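Local coordinates for protein nucleoside-diphosphate sugar epimerase (SulA family) (Corynebacterium glutamicum, PDB 3OH8) that probably acts as an NAD(P)-dependent nucleoside-diphosphate sugar epimerase, with a Rossmann-type domain joined to a seven-stranded antiparallel sheet domain, at residues L3-H7 / S494-I499; V16-H20 / L129-L133; G72-V78 / W90-F96; F96-D100 / F502-R506. One frame throughout, in Å; residues are numbered along the deposited sequence.

Interaction 1 of 4, residues L3-H7 / S494-I499; sequences LTTSH and SILSSI
Thr4 and Ser6 meet Ser494 and Ser498 without a ring, amide or guanidinium on either side, so small hydroxyl and methyl groups take the place of stacked faces and edges. Strand 3-9 borders the antiparallel sheet of what looks, from its topology, like a helix-grip (SRPBCC-like) domain, and C-terminal helix 488-511 lies along it; the short segment axes approach to 8.0 Å at 35°. One helical turn separates Ser494 from Ser498, which matches the two-residue repeat that turns Thr4 and Ser6 toward the helix. With OG1 beside the backbone N (chi1 -54°), Thr4 CG2 is left anti to it, and this methyl lies 3.8 Å from Ser498 CB. Thr4 OG1 sits 3.5 Å from Ser494 CB and is hydrogen-bonded to Ser108 OG. Ser6 OG has two hydroxyl partners, Thr106 OG1 and Ser498 OG; the bond between Ser6 OG and Ser498 OG measures 2.6 Å. A water also bridges the segments, donating to Thr4 O at 3.0 Å and lying 2.7 Å from Ser498 OG.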
loop_
_atom_site.group_PDB
_atom_site.type_symbol
_atom_site.label_atom_id
_atom_site.label_comp_id
_atom_site.label_asym_id
_atom_site.label_seq_id
_atom_site.Cartn_x
_atom_site.Cartn_y
_atom_site.Cartn_z
ATOM N N LEU A 3 -1.860 -20.665 -16.483
ATOM C CA LEU A 3 -0.528 -20.374 -15.953
ATOM C C LEU A 3 -0.254 -21.101 -14.650
ATOM O O LEU A 3 -1.048 -21.033 -13.714
ATOM C CB LEU A 3 -0.315 -18.870 -15.746
ATOM C CG LEU A 3 1.086 -18.446 -15.256
ATOM C CD1 LEU A 3 2.171 -18.913 -16.230
ATOM C CD2 LEU A 3 1.191 -16.934 -15.042
ATOM N N THR A 4 0.873 -21.801 -14.602
ATOM C CA THR A 4 1.377 -22.344 -13.341
ATOM C C THR A 4 2.786 -21.808 -13.115
ATOM O O THR A 4 3.643 -21.898 -13.994
ATOM C CB THR A 4 1.406 -23.885 -13.331
ATOM O OG1 THR A 4 0.109 -24.395 -13.666
ATOM C CG2 THR A 4 1.798 -24.394 -11.961
ATOM N N THR A 5 3.021 -21.244 -11.936
ATOM C CA THR A 5 4.318 -20.652 -11.637
ATOM C C THR A 5 4.542 -20.635 -10.129
ATOM O O THR A 5 3.586 -20.548 -9.348
ATOM C CB THR A 5 4.462 -19.229 -12.266
ATOM O OG1 THR A 5 5.831 -18.814 -12.217
ATOM C CG2 THR A 5 3.569 -18.181 -11.543
ATOM N N SER A 6 5.806 -20.732 -9.722
ATOM C CA SER A 6 6.151 -20.843 -8.308
ATOM C C SER A 6 7.086 -19.724 -7.841
ATOM O O SER A 6 7.871 -19.189 -8.625
ATOM C CB SER A 6 6.807 -22.213 -8.020
ATOM O OG SER A 6 5.908 -23.292 -8.233
ATOM N N HIS A 7 7.017 -19.394 -6.555
ATOM C CA HIS A 7 7.953 -18.428 -5.973
ATOM C C HIS A 7 8.242 -18.751 -4.515
ATOM O O HIS A 7 7.372 -19.230 -3.783
ATOM C CB HIS A 7 7.432 -16.987 -6.119
ATOM C CG HIS A 7 6.122 -16.731 -5.432
ATOM N ND1 HIS A 7 5.990 -15.856 -4.377
ATOM C CD2 HIS A 7 4.880 -17.221 -5.671
ATOM C CE1 HIS A 7 4.724 -15.814 -3.991
ATOM N NE2 HIS A 7 4.033 -16.635 -4.761
ATOM N N SER A 494 0.636 -30.175 -13.118
ATOM C CA SER A 494 1.303 -28.897 -13.357
ATOM C C SER A 494 1.960 -28.389 -12.085
ATOM O O SER A 494 3.086 -27.890 -12.105
ATOM C CB SER A 494 0.326 -27.840 -13.885
ATOM O OG SER A 494 0.007 -28.080 -15.242
ATOM N N ILE A 495 1.241 -28.498 -10.979
ATOM C CA ILE A 495 1.748 -28.015 -9.698
ATOM C C ILE A 495 2.967 -28.829 -9.258
ATOM O O ILE A 495 4.024 -28.268 -8.936
ATOM C CB ILE A 495 0.647 -28.068 -8.631
ATOM C CG1 ILE A 495 -0.419 -27.009 -8.936
ATOM C CG2 ILE A 495 1.237 -27.892 -7.225
ATOM C CD1 ILE A 495 -1.650 -27.098 -8.066
ATOM N N LEU A 496 2.827 -30.154 -9.263
ATOM C CA LEU A 496 3.944 -31.023 -8.897
ATOM C C LEU A 496 5.165 -30.725 -9.756
ATOM O O LEU A 496 6.285 -30.620 -9.255
ATOM C CB LEU A 496 3.549 -32.498 -9.031
ATOM C CG LEU A 496 2.802 -33.115 -7.841
ATOM C CD1 LEU A 496 1.764 -32.161 -7.249
ATOM C CD2 LEU A 496 2.157 -34.442 -8.240
ATOM N N SER A 497 4.939 -30.583 -11.057
ATOM C CA SER A 497 6.021 -30.283 -11.980
ATOM C C SER A 497 6.681 -28.935 -11.675
ATOM O O SER A 497 7.902 -28.801 -11.756
ATOM C CB SER A 497 5.518 -30.309 -13.422
ATOM O OG SER A 497 6.581 -30.023 -14.309
ATOM N N SER A 498 5.873 -27.941 -11.320
ATOM C CA SER A 498 6.404 -26.617 -11.020
ATOM C C SER A 498 7.288 -26.661 -9.768
ATOM O O SER A 498 8.330 -25.999 -9.702
ATOM C CB SER A 498 5.262 -25.596 -10.873
ATOM O OG SER A 498 5.787 -24.295 -10.650
ATOM N N ILE A 499 6.871 -27.454 -8.785
ATOM C CA ILE A 499 7.630 -27.626 -7.552
ATOM C C ILE A 499 8.962 -28.301 -7.870
ATOM O O ILE A 499 10.028 -27.789 -7.537
ATOM C CB ILE A 499 6.811 -28.432 -6.508
ATOM C CG1 ILE A 499 5.659 -27.579 -5.957
ATOM C CG2 ILE A 499 7.694 -28.912 -5.358
ATOM C CD1 ILE A 499 4.647 -28.376 -5.121
HETATM O O HOH W 1 6.034 -23.491 -13.215
#

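Interaction 2 of 4, residues V16-H20 / L129-L133; sequences VWDWH and LIEDL
Leu129 and Leu133, one turn apart on their helix, each bring a methyl, CD2, against the indole of Trp19, which fills much of the wide gap between the two segments. The axes cross at 101° and come no nearer than 11.8 Å, a separation bridged by side chains. Trp19 reaches across with CG anti to the backbone N (chi1 -176°). Leu129 forks between Trp19 and His20: CD2 stands over the six-membered ring of Trp19, 3.8 Å from its centroid and 11° off the normal, a CH-pi contact, while CD1 lies at the edge of the His20 imidazole, 3.8 Å from CE1. Leu133 takes up the five-membered end of the indole, its CD2 lying 3.6 Å from Trp19 CD1, and its other methyl abuts Val16 CG2. Both helices lie on one side of the antiparallel sheet, as in a helix-grip fold, where the long helix 119-139 packs across the strands; Ile9 of strand 3-9 touches Val16, Leu129 and Leu133. The His20 ring is fixed by a bond from ND1 to Val16 O, 2.8 Å and close to straight, and Trp19 CE3 sits over its face. At the indole edge, Asp132 OD2 lies 3.6 Å from Trp19 CZ2. The carboxylate is held by salt bridges to Arg428 and Arg28. One water accepts from Trp19 NE1 at 3.0 Å and donates to Asp132 OD2.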
loop_
_atom_site.group_PDB
_atom_site.type_symbol
_atom_site.label_atom_id
_atom_site.label_comp_id
_atom_site.label_asym_id
_atom_site.label_seq_id
_atom_site.Cartn_x
_atom_site.Cartn_y
_atom_site.Cartn_z
ATOM N N VAL A 16 3.294 -17.799 6.633
ATOM C CA VAL A 16 2.816 -17.383 5.314
ATOM C C VAL A 16 1.339 -17.712 5.123
ATOM O O VAL A 16 0.551 -16.869 4.683
ATOM C CB VAL A 16 3.647 -18.026 4.191
ATOM C CG1 VAL A 16 3.091 -17.647 2.828
ATOM C CG2 VAL A 16 5.102 -17.604 4.313
ATOM N N TRP A 17 0.959 -18.932 5.477
ATOM C CA TRP A 17 -0.440 -19.339 5.405
ATOM C C TRP A 17 -1.297 -18.415 6.255
ATOM O O TRP A 17 -2.331 -17.884 5.812
ATOM C CB TRP A 17 -0.588 -20.772 5.915
ATOM C CG TRP A 17 -2.012 -21.186 6.023
ATOM C CD1 TRP A 17 -2.804 -21.131 7.135
ATOM C CD2 TRP A 17 -2.831 -21.690 4.964
ATOM N NE1 TRP A 17 -4.070 -21.585 6.833
ATOM C CE2 TRP A 17 -4.110 -21.934 5.507
ATOM C CE3 TRP A 17 -2.607 -21.957 3.609
ATOM C CZ2 TRP A 17 -5.159 -22.435 4.741
ATOM C CZ3 TRP A 17 -3.654 -22.462 2.848
ATOM C CH2 TRP A 17 -4.912 -22.700 3.419
ATOM N N ASP A 18 -0.852 -18.232 7.491
ATOM C CA ASP A 18 -1.553 -17.402 8.452
ATOM C C ASP A 18 -1.869 -16.029 7.870
ATOM O O ASP A 18 -2.970 -15.505 8.032
ATOM C CB ASP A 18 -0.661 -17.210 9.664
ATOM C CG ASP A 18 -1.410 -17.338 10.947
ATOM O OD1 ASP A 18 -1.360 -18.448 11.523
ATOM O OD2 ASP A 18 -2.044 -16.338 11.365
ATOM N N TRP A 19 -0.883 -15.447 7.199
ATOM C CA TRP A 19 -1.026 -14.101 6.623
ATOM C C TRP A 19 -2.200 -14.035 5.636
ATOM O O TRP A 19 -2.953 -13.043 5.596
ATOM C CB TRP A 19 0.297 -13.708 5.956
ATOM C CG TRP A 19 0.353 -12.305 5.388
ATOM C CD1 TRP A 19 0.882 -11.193 5.981
ATOM C CD2 TRP A 19 -0.118 -11.894 4.101
ATOM N NE1 TRP A 19 0.761 -10.105 5.138
ATOM C CE2 TRP A 19 0.152 -10.511 3.983
ATOM C CE3 TRP A 19 -0.754 -12.558 3.044
ATOM C CZ2 TRP A 19 -0.187 -9.787 2.837
ATOM C CZ3 TRP A 19 -1.089 -11.840 1.913
ATOM C CH2 TRP A 19 -0.806 -10.466 1.816
ATOM N N HIS A 20 -2.358 -15.092 4.843
ATOM C CA HIS A 20 -3.434 -15.170 3.847
ATOM C C HIS A 20 -4.827 -15.321 4.469
ATOM O O HIS A 20 -5.831 -14.981 3.835
ATOM C CB HIS A 20 -3.190 -16.330 2.866
ATOM C CG HIS A 20 -2.075 -16.086 1.903
ATOM N ND1 HIS A 20 -0.745 -16.239 2.246
ATOM C CD2 HIS A 20 -2.084 -15.719 0.596
ATOM C CE1 HIS A 20 0.011 -15.964 1.200
ATOM N NE2 HIS A 20 -0.780 -15.630 0.188
ATOM N N LEU A 129 3.684 -9.775 -1.699
ATOM C CA LEU A 129 3.696 -10.702 -0.573
ATOM C C LEU A 129 5.041 -10.688 0.126
ATOM O O LEU A 129 5.116 -10.579 1.360
ATOM C CB LEU A 129 3.440 -12.139 -1.061
ATOM C CG LEU A 129 2.716 -13.109 -0.121
ATOM C CD1 LEU A 129 3.293 -14.541 -0.193
ATOM C CD2 LEU A 129 2.658 -12.617 1.303
ATOM N N ILE A 130 6.109 -10.846 -0.653
ATOM C CA ILE A 130 7.434 -10.963 -0.059
ATOM C C ILE A 130 7.826 -9.649 0.623
ATOM O O ILE A 130 8.369 -9.652 1.730
ATOM C CB ILE A 130 8.521 -11.449 -1.082
ATOM C CG1 ILE A 130 9.818 -11.782 -0.355
ATOM C CG2 ILE A 130 8.831 -10.394 -2.131
ATOM C CD1 ILE A 130 9.601 -12.346 1.015
ATOM N N GLU A 131 7.509 -8.525 -0.011
ATOM C CA GLU A 131 7.867 -7.242 0.585
ATOM C C GLU A 131 7.060 -6.985 1.851
ATOM O O GLU A 131 7.597 -6.492 2.839
ATOM C CB GLU A 131 7.730 -6.094 -0.412
ATOM C CG GLU A 131 8.677 -6.228 -1.589
ATOM C CD GLU A 131 10.149 -6.232 -1.170
ATOM O OE1 GLU A 131 10.489 -5.593 -0.148
ATOM O OE2 GLU A 131 10.969 -6.869 -1.870
ATOM N N ASP A 132 5.783 -7.348 1.828
ATOM C CA ASP A 132 4.937 -7.194 3.017
ATOM C C ASP A 132 5.468 -7.969 4.213
ATOM O O ASP A 132 5.526 -7.450 5.325
ATOM C CB ASP A 132 3.508 -7.651 2.725
ATOM C CG ASP A 132 2.611 -6.501 2.309
ATOM O OD1 ASP A 132 3.151 -5.489 1.813
ATOM O OD2 ASP A 132 1.382 -6.611 2.477
ATOM N N LEU A 133 5.820 -9.229 3.989
ATOM C CA LEU A 133 6.322 -10.066 5.063
ATOM C C LEU A 133 7.684 -9.577 5.561
ATOM O O LEU A 133 7.936 -9.557 6.758
ATOM C CB LEU A 133 6.398 -11.524 4.602
ATOM C CG LEU A 133 5.030 -12.201 4.410
ATOM C CD1 LEU A 133 5.212 -13.544 3.730
ATOM C CD2 LEU A 133 4.281 -12.366 5.748
HETATM O O HOH W 2 1.116 -7.156 5.152
#

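Interaction 3 of 4, residues G72-V78 / W90-F96; sequences GSRFTDV and WRHVHNF
Strands 74-78 and 91-96 run antiparallel, their axes at 166°, with Phe75-His94 and Asp77-His92 as hydrogen-bonded pairs alternating with the non-hydrogen-bonded pairs Arg74-Asn95, Thr76-Val93 and Val78-Arg91. On the face carrying Phe75 and Asp77, the His94 imidazole is sandwiched: Phe75 lies over one side as an offset stack, centroids 4.0 Å apart and planes at 15°, and His92 covers the opposite side. Phe75 reaches this position with CG between its backbone N and carbonyl carbon (chi1 72°). The turn of the His94 ring is also set by its bond from NE2 to Asp77 OD2, 2.6 Å, in the ring plane but from above the carboxylate plane. On the other face, Val93 CG1 packs 3.7 Å from Arg74 CD and lies over the guanidinium, whose NH1 forms a salt bridge with Glu492. Nearby, Val78 CG1 rests 3.6 Å from Arg91 CG, the two side chains running alongside each other. The pair lies inside the seven-stranded antiparallel sheet of the probable helix-grip domain, between strands 59-64 and 102-110. Trp17 of helix 13-21 and Phe122 of helix 119-139 meet Phe75 and His92 respectively, whereas Val491 and Ile495 of helix 488-511 cover Val93 from the opposite side.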
loop_
_atom_site.group_PDB
_atom_site.type_symbol
_atom_site.label_atom_id
_atom_site.label_comp_id
_atom_site.label_asym_id
_atom_site.label_seq_id
_atom_site.Cartn_x
_atom_site.Cartn_y
_atom_site.Cartn_z
ATOM N N GLY A 72 -3.781 -25.196 5.721
ATOM C CA GLY A 72 -2.369 -24.896 5.811
ATOM C C GLY A 72 -1.553 -25.162 4.559
ATOM O O GLY A 72 -0.361 -24.873 4.556
ATOM N N SER A 73 -2.176 -25.699 3.508
ATOM C CA SER A 73 -1.437 -26.114 2.302
ATOM C C SER A 73 -2.032 -25.609 1.000
ATOM O O SER A 73 -1.319 -25.457 0.007
ATOM C CB SER A 73 -1.340 -27.655 2.208
ATOM O OG SER A 73 -0.628 -28.178 3.309
ATOM N N ARG A 74 -3.348 -25.419 0.975
ATOM C CA ARG A 74 -4.001 -25.075 -0.274
ATOM C C ARG A 74 -5.343 -24.402 -0.078
ATOM O O ARG A 74 -6.117 -24.797 0.788
ATOM C CB ARG A 74 -4.184 -26.319 -1.142
ATOM C CG ARG A 74 -4.813 -26.026 -2.495
ATOM C CD ARG A 74 -4.922 -27.300 -3.339
ATOM N NE ARG A 74 -3.619 -27.779 -3.782
ATOM C CZ ARG A 74 -3.447 -28.810 -4.602
ATOM N NH1 ARG A 74 -4.499 -29.457 -5.076
ATOM N NH2 ARG A 74 -2.227 -29.190 -4.954
ATOM N N PHE A 75 -5.600 -23.363 -0.871
ATOM C CA PHE A 75 -6.971 -22.876 -1.041
ATOM C C PHE A 75 -7.191 -22.526 -2.501
ATOM O O PHE A 75 -6.231 -22.370 -3.247
ATOM C CB PHE A 75 -7.320 -21.726 -0.081
ATOM C CG PHE A 75 -6.653 -20.417 -0.404
ATOM C CD1 PHE A 75 -5.427 -20.089 0.164
ATOM C CD2 PHE A 75 -7.268 -19.494 -1.242
ATOM C CE1 PHE A 75 -4.819 -18.863 -0.117
ATOM C CE2 PHE A 75 -6.661 -18.270 -1.529
ATOM C CZ PHE A 75 -5.439 -17.954 -0.968
ATOM N N THR A 76 -8.445 -22.449 -2.930
ATOM C CA THR A 76 -8.727 -22.295 -4.359
ATOM C C THR A 76 -9.811 -21.240 -4.588
ATOM O O THR A 76 -10.839 -21.254 -3.903
ATOM C CB THR A 76 -9.184 -23.651 -4.980
ATOM O OG1 THR A 76 -8.134 -24.625 -4.861
ATOM C CG2 THR A 76 -9.525 -23.483 -6.451
ATOM N N ASP A 77 -9.580 -20.322 -5.527
ATOM C CA ASP A 77 -10.591 -19.312 -5.882
ATOM C C ASP A 77 -11.286 -19.739 -7.164
ATOM O O ASP A 77 -10.623 -20.148 -8.109
ATOM C CB ASP A 77 -9.967 -17.926 -6.143
ATOM C CG ASP A 77 -9.111 -17.432 -5.006
ATOM O OD1 ASP A 77 -9.514 -17.563 -3.834
ATOM O OD2 ASP A 77 -8.027 -16.884 -5.290
ATOM N N VAL A 78 -12.609 -19.612 -7.225
ATOM C CA VAL A 78 -13.321 -19.965 -8.450
ATOM C C VAL A 78 -14.395 -18.946 -8.812
ATOM O O VAL A 78 -15.008 -18.347 -7.933
ATOM C CB VAL A 78 -13.958 -21.385 -8.366
ATOM C CG1 VAL A 78 -12.896 -22.428 -8.051
ATOM C CG2 VAL A 78 -15.072 -21.426 -7.336
ATOM N N TRP A 90 -12.780 -18.884 -14.230
ATOM C CA TRP A 90 -11.510 -18.645 -13.565
ATOM C C TRP A 90 -11.344 -19.619 -12.404
ATOM O O TRP A 90 -12.231 -19.755 -11.562
ATOM C CB TRP A 90 -11.483 -17.192 -13.074
ATOM C CG TRP A 90 -10.293 -16.795 -12.238
ATOM C CD1 TRP A 90 -10.163 -16.921 -10.882
ATOM C CD2 TRP A 90 -9.086 -16.182 -12.700
ATOM N NE1 TRP A 90 -8.946 -16.427 -10.474
ATOM C CE2 TRP A 90 -8.266 -15.970 -11.572
ATOM C CE3 TRP A 90 -8.617 -15.792 -13.958
ATOM C CZ2 TRP A 90 -7.006 -15.382 -11.664
ATOM C CZ3 TRP A 90 -7.365 -15.217 -14.049
ATOM C CH2 TRP A 90 -6.573 -15.015 -12.907
ATOM N N ARG A 91 -10.209 -20.308 -12.359
ATOM C CA ARG A 91 -9.933 -21.199 -11.236
ATOM C C ARG A 91 -8.479 -21.039 -10.778
ATOM O O ARG A 91 -7.552 -21.370 -11.511
ATOM C CB ARG A 91 -10.237 -22.649 -11.624
ATOM C CG ARG A 91 -10.536 -23.565 -10.453
ATOM C CD ARG A 91 -11.241 -24.852 -10.917
ATOM N NE ARG A 91 -11.561 -25.731 -9.796
ATOM C CZ ARG A 91 -10.734 -26.656 -9.321
ATOM N NH1 ARG A 91 -9.539 -26.827 -9.878
ATOM N NH2 ARG A 91 -11.099 -27.409 -8.291
ATOM N N HIS A 92 -8.293 -20.541 -9.558
ATOM C CA HIS A 92 -6.970 -20.172 -9.072
ATOM C C HIS A 92 -6.613 -21.028 -7.861
ATOM O O HIS A 92 -7.187 -20.868 -6.786
ATOM C CB HIS A 92 -6.969 -18.674 -8.708
ATOM C CG HIS A 92 -5.627 -18.143 -8.286
ATOM N ND1 HIS A 92 -4.548 -18.950 -8.033
ATOM C CD2 HIS A 92 -5.215 -16.866 -8.079
ATOM C CE1 HIS A 92 -3.512 -18.197 -7.674
ATOM N NE2 HIS A 92 -3.889 -16.938 -7.699
ATOM N N VAL A 93 -5.678 -21.957 -8.045
ATOM C CA VAL A 93 -5.211 -22.781 -6.941
ATOM C C VAL A 93 -3.950 -22.161 -6.314
ATOM O O VAL A 93 -2.995 -21.830 -7.021
ATOM C CB VAL A 93 -4.887 -24.225 -7.398
ATOM C CG1 VAL A 93 -4.358 -25.044 -6.225
ATOM C CG2 VAL A 93 -6.125 -24.890 -8.008
ATOM N N HIS A 94 -3.965 -22.007 -4.991
ATOM C CA HIS A 94 -2.834 -21.458 -4.239
ATOM C C HIS A 94 -2.265 -22.590 -3.395
ATOM O O HIS A 94 -2.911 -23.035 -2.450
ATOM C CB HIS A 94 -3.277 -20.346 -3.272
ATOM C CG HIS A 94 -4.122 -19.278 -3.890
ATOM N ND1 HIS A 94 -3.690 -17.976 -4.054
ATOM C CD2 HIS A 94 -5.407 -19.301 -4.340
ATOM C CE1 HIS A 94 -4.659 -17.253 -4.591
ATOM N NE2 HIS A 94 -5.706 -18.034 -4.775
ATOM N N ASN A 95 -1.062 -23.037 -3.729
ATOM C CA ASN A 95 -0.437 -24.174 -3.046
ATOM C C ASN A 95 0.793 -23.742 -2.249
ATOM O O ASN A 95 1.624 -22.979 -2.744
ATOM C CB ASN A 95 -0.037 -25.233 -4.068
ATOM C CG ASN A 95 0.228 -26.590 -3.439
ATOM O OD1 ASN A 95 1.380 -26.998 -3.260
ATOM N ND2 ASN A 95 -0.840 -27.297 -3.109
ATOM N N PHE A 96 0.911 -24.243 -1.021
ATOM C CA PHE A 96 1.997 -23.859 -0.122
ATOM C C PHE A 96 2.752 -25.100 0.353
ATOM O O PHE A 96 2.169 -25.947 1.026
ATOM C CB PHE A 96 1.422 -23.178 1.118
ATOM C CG PHE A 96 0.615 -21.936 0.830
ATOM C CD1 PHE A 96 -0.686 -22.030 0.354
ATOM C CD2 PHE A 96 1.149 -20.680 1.074
ATOM C CE1 PHE A 96 -1.444 -20.885 0.117
ATOM C CE2 PHE A 96 0.409 -19.535 0.834
ATOM C CZ PHE A 96 -0.889 -19.636 0.349
HETATM O O HOH W 3 2.096 -28.423 2.167
#

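Interaction 4 of 4, residues F96-D100 / F502-R506; sequences FVDQD and FRRKR
Asp100 and Arg506 form a salt bridge in which NH1 of Arg506 donates to the anti lone pair of Asp100 OD2 at 2.5 Å, the carboxylate and guanidinium planes only 8° apart. The same OD2 accepts a second bond from Gln99 NE2, at 3.1 Å, arriving from above the carboxylate plane. The amide of Gln99 is thus used at both ends: its OE1 takes a nearly straight bond from Arg503 NE, 2.7 Å long, in the carbonyl plane on a lone pair. Arg503 NH2 adds weak bonds to Gln99 OE1 and to the Asp98 carbonyl. These polar contacts join the end of strand 91-99 to C-terminal helix 488-511, which runs along the sheet face opposite helices 13-21 and 119-139, in what is probably a helix-grip domain; Gln99 and Asp100 lead into the tight hairpin to strand 102-110. With CG anti to the backbone N (chi1 -175°), Gln99 brings CG 3.8 Å from Phe502 CE2, and the bend at chi2 (63°) then turns the amide toward Arg503. Phe502 in turn comes over a face of the Arg506 guanidinium, CE2 3.7 Å above its plane, while Arg506 also makes a cation-pi contact with Phe8. Further back on the strand, Val97 CG2 is 3.8 Å from Arg503 NH2. Asp98, facing away, pairs with Arg13.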
loop_
_atom_site.group_PDB
_atom_site.type_symbol
_atom_site.label_atom_id
_atom_site.label_comp_id
_atom_site.label_asym_id
_atom_site.label_seq_id
_atom_site.Cartn_x
_atom_site.Cartn_y
_atom_site.Cartn_z
ATOM N N PHE A 96 0.911 -24.243 -1.021
ATOM C CA PHE A 96 1.997 -23.859 -0.122
ATOM C C PHE A 96 2.752 -25.100 0.353
ATOM O O PHE A 96 2.169 -25.947 1.026
ATOM C CB PHE A 96 1.422 -23.178 1.118
ATOM C CG PHE A 96 0.615 -21.936 0.830
ATOM C CD1 PHE A 96 -0.686 -22.030 0.354
ATOM C CD2 PHE A 96 1.149 -20.680 1.074
ATOM C CE1 PHE A 96 -1.444 -20.885 0.117
ATOM C CE2 PHE A 96 0.409 -19.535 0.834
ATOM C CZ PHE A 96 -0.889 -19.636 0.349
ATOM N N VAL A 97 4.036 -25.215 0.035
ATOM C CA VAL A 97 4.824 -26.303 0.625
ATOM C C VAL A 97 6.021 -25.795 1.414
ATOM O O VAL A 97 6.454 -24.663 1.231
ATOM C CB VAL A 97 5.296 -27.347 -0.415
ATOM C CG1 VAL A 97 4.094 -28.089 -0.999
ATOM C CG2 VAL A 97 6.129 -26.700 -1.502
ATOM N N ASP A 98 6.539 -26.635 2.312
ATOM C CA ASP A 98 7.770 -26.315 3.023
ATOM C C ASP A 98 8.930 -26.386 2.057
ATOM O O ASP A 98 8.971 -27.250 1.176
ATOM C CB ASP A 98 7.989 -27.270 4.193
ATOM C CG ASP A 98 6.935 -27.121 5.255
ATOM O OD1 ASP A 98 6.564 -25.962 5.571
ATOM O OD2 ASP A 98 6.458 -28.159 5.765
ATOM N N GLN A 99 9.854 -25.444 2.200
ATOM C CA GLN A 99 11.008 -25.370 1.333
ATOM C C GLN A 99 12.178 -24.786 2.106
ATOM O O GLN A 99 12.255 -23.569 2.303
ATOM C CB GLN A 99 10.710 -24.502 0.113
ATOM C CG GLN A 99 11.843 -24.491 -0.888
ATOM C CD GLN A 99 12.100 -25.883 -1.470
ATOM O OE1 GLN A 99 11.173 -26.560 -1.892
ATOM N NE2 GLN A 99 13.359 -26.302 -1.494
ATOM N N ASP A 100 13.074 -25.660 2.565
ATOM C CA ASP A 100 14.270 -25.227 3.286
ATOM C C ASP A 100 13.975 -24.262 4.444
ATOM O O ASP A 100 14.676 -23.277 4.627
ATOM C CB ASP A 100 15.265 -24.607 2.302
ATOM C CG ASP A 100 15.699 -25.598 1.219
ATOM O OD1 ASP A 100 15.878 -26.791 1.550
ATOM O OD2 ASP A 100 15.842 -25.197 0.043
ATOM N N PHE A 502 11.445 -25.974 -9.525
ATOM C CA PHE A 502 12.069 -25.053 -8.585
ATOM C C PHE A 502 13.183 -25.767 -7.831
ATOM O O PHE A 502 14.297 -25.252 -7.678
ATOM C CB PHE A 502 11.046 -24.520 -7.582
ATOM C CG PHE A 502 11.659 -23.636 -6.528
ATOM C CD1 PHE A 502 11.786 -22.268 -6.740
ATOM C CD2 PHE A 502 12.150 -24.178 -5.348
ATOM C CE1 PHE A 502 12.385 -21.451 -5.781
ATOM C CE2 PHE A 502 12.750 -23.368 -4.377
ATOM C CZ PHE A 502 12.864 -22.002 -4.593
ATOM N N ARG A 503 12.876 -26.966 -7.356
ATOM C CA ARG A 503 13.838 -27.710 -6.564
ATOM C C ARG A 503 15.049 -28.164 -7.375
ATOM O O ARG A 503 16.166 -28.163 -6.872
ATOM C CB ARG A 503 13.161 -28.872 -5.853
ATOM C CG ARG A 503 12.294 -28.384 -4.712
ATOM C CD ARG A 503 11.402 -29.472 -4.157
ATOM N NE ARG A 503 10.637 -28.964 -3.024
ATOM C CZ ARG A 503 9.717 -29.658 -2.373
ATOM N NH1 ARG A 503 9.438 -30.904 -2.741
ATOM N NH2 ARG A 503 9.074 -29.108 -1.357
ATOM N N ARG A 504 14.831 -28.532 -8.632
ATOM C CA ARG A 504 15.934 -28.978 -9.476
ATOM C C ARG A 504 16.910 -27.815 -9.687
ATOM O O ARG A 504 18.128 -27.977 -9.598
ATOM C CB ARG A 504 15.395 -29.522 -10.806
ATOM C CG ARG A 504 16.349 -30.409 -11.576
ATOM C CD ARG A 504 15.547 -31.392 -12.436
ATOM N NE ARG A 504 14.440 -30.678 -13.042
ATOM C CZ ARG A 504 13.182 -31.100 -13.103
ATOM N NH1 ARG A 504 12.820 -32.278 -12.615
ATOM N NH2 ARG A 504 12.279 -30.317 -13.668
ATOM N N LYS A 505 16.364 -26.633 -9.941
ATOM C CA LYS A 505 17.189 -25.435 -10.122
ATOM C C LYS A 505 17.933 -25.041 -8.838
ATOM O O LYS A 505 19.123 -24.749 -8.871
ATOM C CB LYS A 505 16.324 -24.273 -10.623
ATOM C CG LYS A 505 17.030 -22.928 -10.647
ATOM C CD LYS A 505 18.101 -22.857 -11.728
ATOM C CE LYS A 505 18.655 -21.439 -11.846
ATOM N NZ LYS A 505 19.642 -21.304 -12.954
ATOM N N ARG A 506 17.238 -25.048 -7.705
ATOM C CA ARG A 506 17.882 -24.721 -6.434
ATOM C C ARG A 506 18.999 -25.710 -6.103
ATOM O O ARG A 506 20.073 -25.316 -5.646
ATOM C CB ARG A 506 16.870 -24.661 -5.286
ATOM C CG ARG A 506 17.536 -24.475 -3.924
ATOM C CD ARG A 506 16.528 -24.194 -2.818
ATOM N NE ARG A 506 16.094 -22.804 -2.838
ATOM C CZ ARG A 506 15.551 -22.175 -1.800
ATOM N NH1 ARG A 506 15.368 -22.815 -0.653
ATOM N NH2 ARG A 506 15.196 -20.906 -1.907
#

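In the fold
All four contacts belong to the antiparallel sheet domain, and none of their segments contributes a strand to the mixed Rossmann-type sheet. Interactions 1 and 4 share helix 488-511, their centres about 11 Å apart, and Ile499 CD1 of one touches Val97 CG1 of the other at 4.2 Å. Interaction 3 lies about 12 Å from interaction 1, joined through Ile495 CD1 to Val93 CG1 at 3.9 Å. Interaction 2 covers the other face of the sheet, about 15 Å from interaction 3 between centres; Phe96, within both the 90-96 and 96-100 segments, is one link, its CE2 3.6 Å from His20 CE1, and Trp17 CZ2, 3.2 Å from Gly72 N, is another. The sheet is therefore packed between helices 13-21 and 119-139 and the C-terminal helix.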